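Local coordinates for peptidase M28 (PDB 3IIB), which binds two zinc ions and probably acts as a metallopeptidase of family M28 with carboxypeptidase or dipeptidase activity, at residues P197-S202 and I221-G226; S245-E250 and P291-R296; T278-H283 and Q418-Y423; G384-S389 and R438-K443. All coordinates share one frame; numbering follows the deposited sequence.

Contact 1 (P197-S202 and I221-G226); sequences PAAAIS and ISLELG
Leu225 lays its CD1 methyl over the backbone of Ala198 and against Pro197 CB and Ala199 CB. The contact is apolar packing inside the lobe away from the zinc site, probably the protease-associated (PA) type of domain that relatives of plasma glutamate carboxypeptidase carry. Strand 198-201 runs between strands 88-94 and 168-172. Segment 221-226 of strand 220-242 crosses strand 198-201 at 115°, with the short axes 8.6 Å apart, so the two pack across each other and share no hydrogen bond. Pro197 and Ala199 both point their CB toward the other strand, and Leu223 and Leu225 point back at them. The two leucines differ in shape. Leu223 has CG anti to its backbone N (chi1 -179°), and Leu223 CD1 meets Ala199 CB at 4.0 Å. In Leu225, CG lies anti to the carbonyl carbon (chi1 -58°), which helps bring Leu225 CD1 to the residue just before the strand, 4.0 Å from Pro197 CB. Val92 of strand 88-94 touches both Ala199 and Leu223, and Ala94 touches Leu225, so the leucine row also rests on the neighbouring strand. Ala199 CB straddles the two CD1 methyls, 4.1 Å from Leu225 CD1. Leu225 CD1 comes 3.7 Å from Ala198 O.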
loop_
_atom_site.group_PDB
_atom_site.type_symbol
_atom_site.label_atom_id
_atom_site.label_comp_id
_atom_site.label_asym_id
_atom_site.label_seq_id
_atom_site.Cartn_x
_atom_site.Cartn_y
_atom_site.Cartn_z
ATOM N N PRO A 197 6.260 -21.838 -13.297
ATOM C CA PRO A 197 6.034 -20.439 -12.930
ATOM C C PRO A 197 5.530 -20.298 -11.500
ATOM O O PRO A 197 4.709 -21.089 -11.045
ATOM C CB PRO A 197 4.980 -19.968 -13.920
ATOM C CG PRO A 197 4.983 -20.923 -14.994
ATOM C CD PRO A 197 5.416 -22.233 -14.435
ATOM N N ALA A 198 6.013 -19.271 -10.815
ATOM C CA ALA A 198 5.810 -19.110 -9.381
ATOM C C ALA A 198 5.647 -17.617 -9.090
ATOM O O ALA A 198 6.521 -16.843 -9.452
ATOM C CB ALA A 198 7.028 -19.640 -8.607
ATOM N N ALA A 199 4.543 -17.242 -8.431
ATOM C CA ALA A 199 4.206 -15.863 -8.162
ATOM C C ALA A 199 3.610 -15.727 -6.775
ATOM O O ALA A 199 3.086 -16.689 -6.219
ATOM C CB ALA A 199 3.219 -15.365 -9.198
ATOM N N ALA A 200 3.730 -14.528 -6.228
ATOM C CA ALA A 200 3.052 -14.129 -4.988
ATOM C C ALA A 200 1.934 -13.149 -5.328
ATOM O O ALA A 200 2.092 -12.290 -6.207
ATOM C CB ALA A 200 4.038 -13.480 -4.024
ATOM N N ILE A 201 0.806 -13.288 -4.623
ATOM C CA ILE A 201 -0.306 -12.369 -4.761
ATOM C C ILE A 201 -0.440 -11.589 -3.471
ATOM O O ILE A 201 0.104 -11.993 -2.430
ATOM C CB ILE A 201 -1.625 -13.051 -5.156
ATOM C CG1 ILE A 201 -2.162 -13.967 -4.022
ATOM C CG2 ILE A 201 -1.467 -13.788 -6.477
ATOM C CD1 ILE A 201 -3.429 -14.780 -4.388
ATOM N N SER A 202 -1.080 -10.420 -3.565
ATOM C CA SER A 202 -1.227 -9.568 -2.397
ATOM C C SER A 202 -2.065 -10.284 -1.376
ATOM O O SER A 202 -2.862 -11.156 -1.701
ATOM C CB SER A 202 -1.863 -8.205 -2.717
ATOM O OG SER A 202 -3.253 -8.289 -2.992
ATOM N N ILE A 221 -7.728 -19.383 -12.311
ATOM C CA ILE A 221 -6.994 -18.135 -12.521
ATOM C C ILE A 221 -6.286 -18.160 -13.874
ATOM O O ILE A 221 -6.083 -19.226 -14.457
ATOM C CB ILE A 221 -5.993 -17.830 -11.370
ATOM C CG1 ILE A 221 -4.799 -18.790 -11.348
ATOM C CG2 ILE A 221 -6.734 -17.851 -10.012
ATOM C CD1 ILE A 221 -3.697 -18.325 -10.381
ATOM N N SER A 222 -5.961 -16.968 -14.352
ATOM C CA SER A 222 -5.005 -16.736 -15.427
ATOM C C SER A 222 -3.728 -16.170 -14.819
ATOM O O SER A 222 -3.809 -15.318 -13.925
ATOM C CB SER A 222 -5.557 -15.724 -16.419
ATOM O OG SER A 222 -4.602 -15.483 -17.459
ATOM N N LEU A 223 -2.556 -16.655 -15.259
ATOM C CA LEU A 223 -1.268 -16.164 -14.771
ATOM C C LEU A 223 -0.300 -15.988 -15.945
ATOM O O LEU A 223 -0.103 -16.902 -16.765
ATOM C CB LEU A 223 -0.649 -17.146 -13.779
ATOM C CG LEU A 223 0.699 -16.786 -13.150
ATOM C CD1 LEU A 223 0.668 -15.521 -12.263
ATOM C CD2 LEU A 223 1.193 -17.998 -12.323
ATOM N N GLU A 224 0.287 -14.800 -16.002
ATOM C CA GLU A 224 1.238 -14.454 -17.040
ATOM C C GLU A 224 2.430 -13.869 -16.346
ATOM O O GLU A 224 2.268 -12.912 -15.585
ATOM C CB GLU A 224 0.652 -13.418 -17.995
ATOM C CG GLU A 224 1.615 -13.059 -19.102
ATOM C CD GLU A 224 1.027 -12.163 -20.161
ATOM O OE1 GLU A 224 -0.127 -11.693 -20.006
ATOM O OE2 GLU A 224 1.744 -11.969 -21.169
ATOM N N LEU A 225 3.604 -14.475 -16.590
ATOM C CA LEU A 225 4.870 -13.996 -16.071
ATOM C C LEU A 225 5.894 -13.970 -17.175
ATOM O O LEU A 225 6.085 -14.951 -17.904
ATOM C CB LEU A 225 5.408 -14.855 -14.931
ATOM C CG LEU A 225 4.519 -15.022 -13.701
ATOM C CD1 LEU A 225 5.142 -16.094 -12.780
ATOM C CD2 LEU A 225 4.253 -13.686 -12.944
ATOM N N GLY A 226 6.531 -12.820 -17.311
ATOM C CA GLY A 226 7.615 -12.670 -18.255
ATOM C C GLY A 226 8.832 -12.643 -17.340
ATOM O O GLY A 226 8.808 -12.075 -16.240
#

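Contact 2 (S245-E250 and P291-R296); sequences STKADE and PERTIR
This is a mostly polar contact at the outer end of a beta-alpha-beta unit, where the start of strand 247-257 meets the start of strand 293-300. Backbone groups hold the two chains together first. Glu292 O accepts from both Ser245 N, at 3.0 Å, and Lys247 N. The two donors reach this oxygen from opposite faces of its carbonyl plane. Ser245 OG gives a further bond to Pro291 O. A type I turn from Lys247 to Glu250 then presents two carbonyls to Thr294. Ala248 O takes the hydroxyl of Thr294 OG1 at 2.6 Å, in the carbonyl plane and on a lone pair. Glu250 O takes Thr294 N.

Above the backbone, Glu250 and Arg293 form a salt bridge. Glu250 OE1 lies in the guanidinium plane and accepts from Arg293 NE at 2.8 Å (163° at the hydrogen) and from Arg293 NH2 at 3.3 Å. The grip is side-on, with both nitrogens on one oxygen. The carboxylate is turned 52° from the guanidinium, and NE meets OE1 from above the carboxylate plane. Lys247 runs alongside Arg293, its CD over one guanidinium face. Lys247 NZ is 3.5 Å from Arg293 NH2. One water accepts from both these nitrogens and donates to Glu250 OE2, so the two cations share this carboxylate, which probably offsets their charges. A second water links Lys247 NZ to Glu292 OE1. Arg293 NH1 also bonds to Met430 O and Ser433 O at the end of helix 413-432. Parallel neighbouring strands joined through helix 267-285 form the beta-alpha-beta crossover typical of the zinc exopeptidase fold.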
loop_
_atom_site.group_PDB
_atom_site.type_symbol
_atom_site.label_atom_id
_atom_site.label_comp_id
_atom_site.label_asym_id
_atom_site.label_seq_id
_atom_site.Cartn_x
_atom_site.Cartn_y
_atom_site.Cartn_z
ATOM N N SER A 245 45.119 1.223 15.111
ATOM C CA SER A 245 46.379 1.765 15.630
ATOM C C SER A 245 47.217 0.621 16.230
ATOM O O SER A 245 47.868 -0.137 15.487
ATOM C CB SER A 245 46.111 2.904 16.592
ATOM O OG SER A 245 45.211 2.540 17.645
ATOM N N THR A 246 47.085 0.401 17.532
ATOM C CA THR A 246 47.911 -0.595 18.217
ATOM C C THR A 246 47.513 -2.042 17.883
ATOM O O THR A 246 48.327 -2.972 18.034
ATOM C CB THR A 246 47.860 -0.381 19.719
ATOM O OG1 THR A 246 46.498 -0.479 20.157
ATOM C CG2 THR A 246 48.476 1.006 20.085
ATOM N N LYS A 247 46.293 -2.232 17.374
ATOM C CA LYS A 247 45.800 -3.552 17.017
ATOM C C LYS A 247 45.204 -3.536 15.618
ATOM O O LYS A 247 44.191 -4.201 15.355
ATOM C CB LYS A 247 44.781 -4.047 18.055
ATOM C CG LYS A 247 45.359 -4.282 19.431
ATOM C CD LYS A 247 44.339 -4.932 20.356
ATOM C CE LYS A 247 44.928 -5.258 21.710
ATOM N NZ LYS A 247 44.018 -6.093 22.512
ATOM N N ALA A 248 45.873 -2.826 14.699
ATOM C CA ALA A 248 45.321 -2.537 13.379
ATOM C C ALA A 248 45.131 -3.810 12.567
ATOM O O ALA A 248 44.341 -3.839 11.645
ATOM C CB ALA A 248 46.205 -1.533 12.617
ATOM N N ASP A 249 45.884 -4.855 12.893
ATOM C CA ASP A 249 45.756 -6.168 12.206
ATOM C C ASP A 249 44.474 -6.926 12.575
ATOM O O ASP A 249 44.114 -7.911 11.931
ATOM C CB ASP A 249 46.983 -7.076 12.485
ATOM C CG ASP A 249 47.200 -7.359 13.949
ATOM O OD1 ASP A 249 47.010 -6.454 14.783
ATOM O OD2 ASP A 249 47.616 -8.499 14.293
ATOM N N GLU A 250 43.800 -6.473 13.615
ATOM C CA GLU A 250 42.545 -7.058 14.022
ATOM C C GLU A 250 41.387 -6.209 13.496
ATOM O O GLU A 250 41.497 -4.996 13.408
ATOM C CB GLU A 250 42.460 -7.129 15.532
ATOM C CG GLU A 250 43.567 -7.942 16.133
ATOM C CD GLU A 250 43.459 -8.102 17.630
ATOM O OE1 GLU A 250 42.340 -8.293 18.149
ATOM O OE2 GLU A 250 44.532 -8.052 18.282
ATOM N N PRO A 291 40.752 4.135 16.793
ATOM C CA PRO A 291 40.487 2.865 17.468
ATOM C C PRO A 291 41.749 1.990 17.528
ATOM O O PRO A 291 42.627 2.096 16.641
ATOM C CB PRO A 291 39.443 2.210 16.542
ATOM C CG PRO A 291 39.774 2.721 15.192
ATOM C CD PRO A 291 40.288 4.137 15.401
ATOM N N GLU A 292 41.814 1.075 18.489
ATOM C CA GLU A 292 42.913 0.119 18.496
ATOM C C GLU A 292 42.838 -0.812 17.300
ATOM O O GLU A 292 43.842 -1.019 16.579
ATOM C CB GLU A 292 42.951 -0.643 19.802
ATOM C CG GLU A 292 43.267 0.284 20.976
ATOM C CD GLU A 292 43.256 -0.428 22.324
ATOM O OE1 GLU A 292 43.006 -1.632 22.345
ATOM O OE2 GLU A 292 43.475 0.234 23.367
ATOM N N ARG A 293 41.677 -1.398 17.096
ATOM C CA ARG A 293 41.466 -2.295 15.932
ATOM C C ARG A 293 41.020 -1.525 14.713
ATOM O O ARG A 293 40.437 -0.467 14.828
ATOM C CB ARG A 293 40.423 -3.363 16.234
ATOM C CG ARG A 293 40.765 -4.256 17.418
ATOM C CD ARG A 293 39.818 -5.439 17.661
ATOM N NE ARG A 293 40.437 -6.290 18.657
ATOM C CZ ARG A 293 40.309 -6.148 19.985
ATOM N NH1 ARG A 293 39.431 -5.288 20.500
ATOM N NH2 ARG A 293 41.046 -6.905 20.803
ATOM N N THR A 294 41.232 -2.127 13.541
ATOM C CA THR A 294 40.647 -1.612 12.313
ATOM C C THR A 294 39.140 -1.865 12.322
ATOM O O THR A 294 38.708 -2.932 12.744
ATOM C CB THR A 294 41.311 -2.263 11.115
ATOM O OG1 THR A 294 42.695 -1.877 11.115
ATOM C CG2 THR A 294 40.591 -1.865 9.809
ATOM N N ILE A 295 38.350 -0.868 11.937
ATOM C CA ILE A 295 36.910 -1.060 11.748
ATOM C C ILE A 295 36.635 -1.154 10.268
ATOM O O ILE A 295 36.940 -0.236 9.509
ATOM C CB ILE A 295 36.098 0.066 12.385
ATOM C CG1 ILE A 295 36.306 0.026 13.909
ATOM C CG2 ILE A 295 34.595 -0.006 12.012
ATOM C CD1 ILE A 295 35.928 1.368 14.659
ATOM N N ARG A 296 36.033 -2.257 9.861
ATOM C CA ARG A 296 35.791 -2.512 8.455
ATOM C C ARG A 296 34.274 -2.526 8.189
ATOM O O ARG A 296 33.536 -3.347 8.768
ATOM C CB ARG A 296 36.444 -3.841 8.043
ATOM C CG ARG A 296 36.225 -4.160 6.554
ATOM C CD ARG A 296 36.891 -5.443 6.118
ATOM N NE ARG A 296 38.345 -5.298 6.134
ATOM C CZ ARG A 296 39.214 -6.310 6.111
ATOM N NH1 ARG A 296 38.797 -7.589 6.095
ATOM N NH2 ARG A 296 40.507 -6.049 6.099
HETATM O O HOH W 1 43.995 -8.323 20.920
HETATM O O HOH W 2 42.302 -4.048 22.761
#

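Contact 3 (T278-H283 and Q418-Y423); sequences TAAAKH and QNVAVY
Val420 carries most of this helix-helix contact, which joins helix 267-285 to helix 413-432. Its CB points at the opposite helix and splits into two methyls. CG1 stands anti to the backbone N (chi1 174°). This places Val420 CG1 3.8 Å from Ala279 CB and from Ala280 N. Val420 CG1 also meets the edge of the His283 imidazole, near the ring plane, with His283 CD2 at 3.7 Å. Val420 CG2 reaches Ala279 CB at 4.0 Å. The valine tip is thus held by a side chain on each of two successive turns of the other helix. One turn further along its own helix, Tyr423 CB packs on Ala280 CB at 3.7 Å, while its ring leads away from the contact. Ala280 CB also lies against Val420 O.

Small alanine side chains let the helices come close. Their short axes are 8.2 Å apart and cross at -52°. No hydrogen bond spans them. Helix 3-19 covers one flank: its Ala17 touches Val420 and its Lys16 touches His283. Farther round helix 413-432, Val422 and Tyr423 rest on Leu390 of strand 387-392 and Ile337 of strand 337-343.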
loop_
_atom_site.group_PDB
_atom_site.type_symbol
_atom_site.label_atom_id
_atom_site.label_comp_id
_atom_site.label_asym_id
_atom_site.label_seq_id
_atom_site.Cartn_x
_atom_site.Cartn_y
_atom_site.Cartn_z
ATOM N N THR A 278 27.503 2.681 7.754
ATOM C CA THR A 278 28.377 3.736 7.155
ATOM C C THR A 278 28.422 4.987 8.028
ATOM O O THR A 278 29.500 5.509 8.315
ATOM C CB THR A 278 27.958 4.092 5.739
ATOM O OG1 THR A 278 27.957 2.901 4.946
ATOM C CG2 THR A 278 28.938 5.103 5.105
ATOM N N ALA A 279 27.252 5.473 8.446
ATOM C CA ALA A 279 27.206 6.633 9.342
ATOM C C ALA A 279 27.897 6.364 10.676
ATOM O O ALA A 279 28.647 7.220 11.161
ATOM C CB ALA A 279 25.742 7.117 9.584
ATOM N N ALA A 280 27.664 5.196 11.268
ATOM C CA ALA A 280 28.330 4.821 12.540
ATOM C C ALA A 280 29.850 4.874 12.388
ATOM O O ALA A 280 30.553 5.443 13.231
ATOM C CB ALA A 280 27.862 3.439 13.028
ATOM N N ALA A 281 30.358 4.299 11.307
ATOM C CA ALA A 281 31.797 4.320 11.027
ATOM C C ALA A 281 32.314 5.774 10.799
ATOM O O ALA A 281 33.404 6.126 11.260
ATOM C CB ALA A 281 32.141 3.385 9.839
ATOM N N LYS A 282 31.537 6.617 10.114
ATOM C CA LYS A 282 31.933 7.999 9.860
ATOM C C LYS A 282 32.012 8.769 11.167
ATOM O O LYS A 282 32.940 9.521 11.381
ATOM C CB LYS A 282 30.952 8.684 8.908
ATOM C CG LYS A 282 31.207 10.178 8.660
ATOM C CD LYS A 282 32.597 10.455 8.135
ATOM C CE LYS A 282 32.685 11.827 7.530
ATOM N NZ LYS A 282 32.460 12.939 8.499
ATOM N N HIS A 283 31.031 8.579 12.047
ATOM C CA HIS A 283 31.132 9.246 13.359
ATOM C C HIS A 283 32.404 8.840 14.095
ATOM O O HIS A 283 32.986 9.642 14.821
ATOM C CB HIS A 283 29.892 8.999 14.214
ATOM C CG HIS A 283 28.671 9.667 13.672
ATOM N ND1 HIS A 283 28.598 11.029 13.467
ATOM C CD2 HIS A 283 27.500 9.157 13.231
ATOM C CE1 HIS A 283 27.431 11.325 12.916
ATOM N NE2 HIS A 283 26.738 10.207 12.788
ATOM N N GLN A 418 18.856 6.102 16.144
ATOM C CA GLN A 418 19.162 5.228 17.275
ATOM C C GLN A 418 20.019 4.028 16.853
ATOM O O GLN A 418 20.926 3.617 17.574
ATOM C CB GLN A 418 17.888 4.752 17.948
ATOM C CG GLN A 418 18.115 4.013 19.288
ATOM C CD GLN A 418 18.050 2.484 19.153
ATOM O OE1 GLN A 418 18.059 1.925 18.039
ATOM N NE2 GLN A 418 17.954 1.805 20.292
ATOM N N ASN A 419 19.757 3.470 15.674
ATOM C CA ASN A 419 20.625 2.419 15.174
ATOM C C ASN A 419 22.046 2.896 14.895
ATOM O O ASN A 419 23.012 2.201 15.220
ATOM C CB ASN A 419 20.095 1.804 13.880
ATOM C CG ASN A 419 18.904 0.877 14.093
ATOM O OD1 ASN A 419 19.068 -0.344 14.209
ATOM N ND2 ASN A 419 17.681 1.451 14.107
ATOM N N VAL A 420 22.174 4.093 14.321
ATOM C CA VAL A 420 23.483 4.676 14.057
ATOM C C VAL A 420 24.245 4.837 15.399
ATOM O O VAL A 420 25.428 4.463 15.510
ATOM C CB VAL A 420 23.376 6.033 13.343
ATOM C CG1 VAL A 420 24.742 6.647 13.244
ATOM C CG2 VAL A 420 22.774 5.844 11.980
ATOM N N ALA A 421 23.516 5.307 16.411
ATOM C CA ALA A 421 24.086 5.530 17.755
ATOM C C ALA A 421 24.575 4.231 18.334
ATOM O O ALA A 421 25.705 4.158 18.810
ATOM C CB ALA A 421 23.059 6.166 18.725
ATOM N N VAL A 422 23.746 3.183 18.275
ATOM C CA VAL A 422 24.105 1.889 18.888
ATOM C C VAL A 422 25.250 1.195 18.119
ATOM O O VAL A 422 26.153 0.621 18.736
ATOM C CB VAL A 422 22.903 0.959 18.961
ATOM C CG1 VAL A 422 23.350 -0.362 19.595
ATOM C CG2 VAL A 422 21.812 1.607 19.823
ATOM N N TYR A 423 25.248 1.256 16.778
ATOM C CA TYR A 423 26.353 0.667 16.020
ATOM C C TYR A 423 27.652 1.413 16.263
ATOM O O TYR A 423 28.717 0.804 16.303
ATOM C CB TYR A 423 26.077 0.557 14.513
ATOM C CG TYR A 423 25.509 -0.798 14.153
ATOM C CD1 TYR A 423 24.153 -1.079 14.297
ATOM C CD2 TYR A 423 26.335 -1.830 13.718
ATOM C CE1 TYR A 423 23.644 -2.320 13.970
ATOM C CE2 TYR A 423 25.838 -3.078 13.408
ATOM C CZ TYR A 423 24.505 -3.339 13.557
ATOM O OH TYR A 423 24.021 -4.604 13.237
#

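Contact 4 (G384-S389 and R438-K443); sequences GVPVAS and RPLPPK
Arg438 lays its guanidinium over the carbonyl oxygen of Gly384. Gly384 O stands 3.2 Å from the guanidinium plane of Arg438, over its centre, so the contact is face-on and is not a hydrogen bond. The arginine chain is extended from CG to NE (chi2 180°, chi3 -178°), and this carries the flat group past Pro386. The Pro386 and Arg438 side chains cross at about a right angle, with Pro386 CD 3.6 Å from Arg438 NE. Val385 lies alongside, Val385 CG2 being 3.9 Å from Arg438 NH2. That NH2 has its hydrogen bond elsewhere, to His324 O at the start of strand 324-329.

Leu440 points toward the other segment. CG is anti to the carbonyl carbon (chi1 -59°), which turns the branch toward that segment. The two methyls then meet different neighbours. Leu440 CD1 comes 3.5 Å from Val385 O, and Leu440 CD2 packs on Pro386 CG at 4.0 Å. A water bridges the backbones, donating to Gly384 O at 2.8 Å and accepting from Leu440 N. A cis peptide precedes Pro439, which sits between Arg438 and Leu440 in the chain and whose CB points away from segment 384-389. The arrangement is that of an irregular, proline-rich C-terminal tail packed along the loop that leads into strand 387-392 of the peptidase domain.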
loop_
_atom_site.group_PDB
_atom_site.type_symbol
_atom_site.label_atom_id
_atom_site.label_comp_id
_atom_site.label_asym_id
_atom_site.label_seq_id
_atom_site.Cartn_x
_atom_site.Cartn_y
_atom_site.Cartn_z
ATOM N N GLY A 384 34.811 -19.868 13.333
ATOM C CA GLY A 384 35.486 -19.461 14.564
ATOM C C GLY A 384 35.352 -18.002 14.946
ATOM O O GLY A 384 35.865 -17.584 15.997
ATOM N N VAL A 385 34.665 -17.237 14.109
ATOM C CA VAL A 385 34.582 -15.779 14.220
ATOM C C VAL A 385 33.399 -15.420 15.109
ATOM O O VAL A 385 32.253 -15.825 14.837
ATOM C CB VAL A 385 34.393 -15.114 12.852
ATOM C CG1 VAL A 385 34.385 -13.576 13.006
ATOM C CG2 VAL A 385 35.509 -15.574 11.887
ATOM N N PRO A 386 33.677 -14.694 16.203
ATOM C CA PRO A 386 32.584 -14.205 17.040
ATOM C C PRO A 386 31.677 -13.233 16.300
ATOM O O PRO A 386 32.099 -12.543 15.365
ATOM C CB PRO A 386 33.325 -13.483 18.204
ATOM C CG PRO A 386 34.661 -14.070 18.243
ATOM C CD PRO A 386 34.986 -14.351 16.788
ATOM N N VAL A 387 30.415 -13.177 16.715
ATOM C CA VAL A 387 29.479 -12.257 16.155
ATOM C C VAL A 387 28.566 -11.712 17.246
ATOM O O VAL A 387 28.553 -12.213 18.359
ATOM C CB VAL A 387 28.605 -12.894 15.018
ATOM C CG1 VAL A 387 29.497 -13.318 13.805
ATOM C CG2 VAL A 387 27.717 -14.035 15.544
ATOM N N ALA A 388 27.843 -10.645 16.891
ATOM C CA ALA A 388 26.728 -10.135 17.675
ATOM C C ALA A 388 25.515 -9.954 16.767
ATOM O O ALA A 388 25.655 -9.739 15.544
ATOM C CB ALA A 388 27.104 -8.797 18.358
ATOM N N SER A 389 24.331 -10.075 17.363
ATOM C CA SER A 389 23.066 -9.742 16.706
ATOM C C SER A 389 22.481 -8.585 17.498
ATOM O O SER A 389 22.074 -8.734 18.669
ATOM C CB SER A 389 22.107 -10.918 16.720
ATOM O OG SER A 389 22.496 -11.931 15.801
ATOM N N ARG A 438 37.354 -15.556 22.041
ATOM C CA ARG A 438 37.488 -16.890 21.515
ATOM C C ARG A 438 38.017 -17.816 22.642
ATOM O O ARG A 438 38.612 -17.350 23.635
ATOM C CB ARG A 438 38.445 -16.853 20.323
ATOM C CG ARG A 438 37.941 -16.064 19.146
ATOM C CD ARG A 438 38.940 -16.093 18.059
ATOM N NE ARG A 438 38.502 -15.285 16.919
ATOM C CZ ARG A 438 38.543 -15.682 15.651
ATOM N NH1 ARG A 438 39.039 -16.865 15.342
ATOM N NH2 ARG A 438 38.075 -14.904 14.694
ATOM N N PRO A 439 37.818 -19.124 22.502
ATOM C CA PRO A 439 37.090 -19.804 21.465
ATOM C C PRO A 439 35.591 -19.782 21.690
ATOM O O PRO A 439 35.123 -19.717 22.831
ATOM C CB PRO A 439 37.597 -21.239 21.596
ATOM C CG PRO A 439 37.770 -21.417 23.060
ATOM C CD PRO A 439 38.301 -20.073 23.526
ATOM N N LEU A 440 34.824 -19.868 20.602
ATOM C CA LEU A 440 33.374 -19.979 20.698
ATOM C C LEU A 440 33.005 -21.338 21.255
ATOM O O LEU A 440 33.577 -22.347 20.834
ATOM C CB LEU A 440 32.732 -19.847 19.310
ATOM C CG LEU A 440 32.999 -18.553 18.559
ATOM C CD1 LEU A 440 32.126 -18.430 17.245
ATOM C CD2 LEU A 440 32.776 -17.386 19.485
ATOM N N PRO A 441 32.034 -21.392 22.178
ATOM C CA PRO A 441 31.547 -22.685 22.658
ATOM C C PRO A 441 30.741 -23.413 21.561
ATOM O O PRO A 441 30.235 -22.766 20.629
ATOM C CB PRO A 441 30.652 -22.309 23.834
ATOM C CG PRO A 441 30.165 -20.937 23.501
ATOM C CD PRO A 441 31.236 -20.272 22.696
ATOM N N PRO A 442 30.666 -24.753 21.637
ATOM C CA PRO A 442 29.871 -25.549 20.690
ATOM C C PRO A 442 28.421 -25.090 20.566
ATOM O O PRO A 442 27.787 -24.806 21.589
ATOM C CB PRO A 442 29.885 -26.943 21.317
ATOM C CG PRO A 442 31.146 -26.996 22.084
ATOM C CD PRO A 442 31.379 -25.609 22.605
ATOM N N LYS A 443 27.909 -25.041 19.334
ATOM C CA LYS A 443 26.500 -24.704 19.063
ATOM C C LYS A 443 25.558 -25.753 19.648
ATOM O O LYS A 443 24.759 -25.454 20.538
ATOM C CB LYS A 443 26.251 -24.569 17.551
HETATM O O HOH W 3 36.460 -19.410 18.017
#

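From the N terminus, contact 1 comes first. It closes a short loop through helix 203-213, within the lobe away from the zinc site. Strand 220-242 then runs on to pair with strand 293-300, so contacts 1 and 2 reach the same sheet although their centres lie 50 Å apart. Contact 2 closes the beta-alpha-beta excursion through helix 267-285. Contact 3 starts on that helix, before contact 2 is complete, so the two cross. Contact 3 ends on helix 413-432, after contact 4 has begun at 384-389, so these cross too. Contact 4 brings back the C-terminal tail. Contacts 2, 3 and 4 link sheet, helices and tail in the peptidase domain.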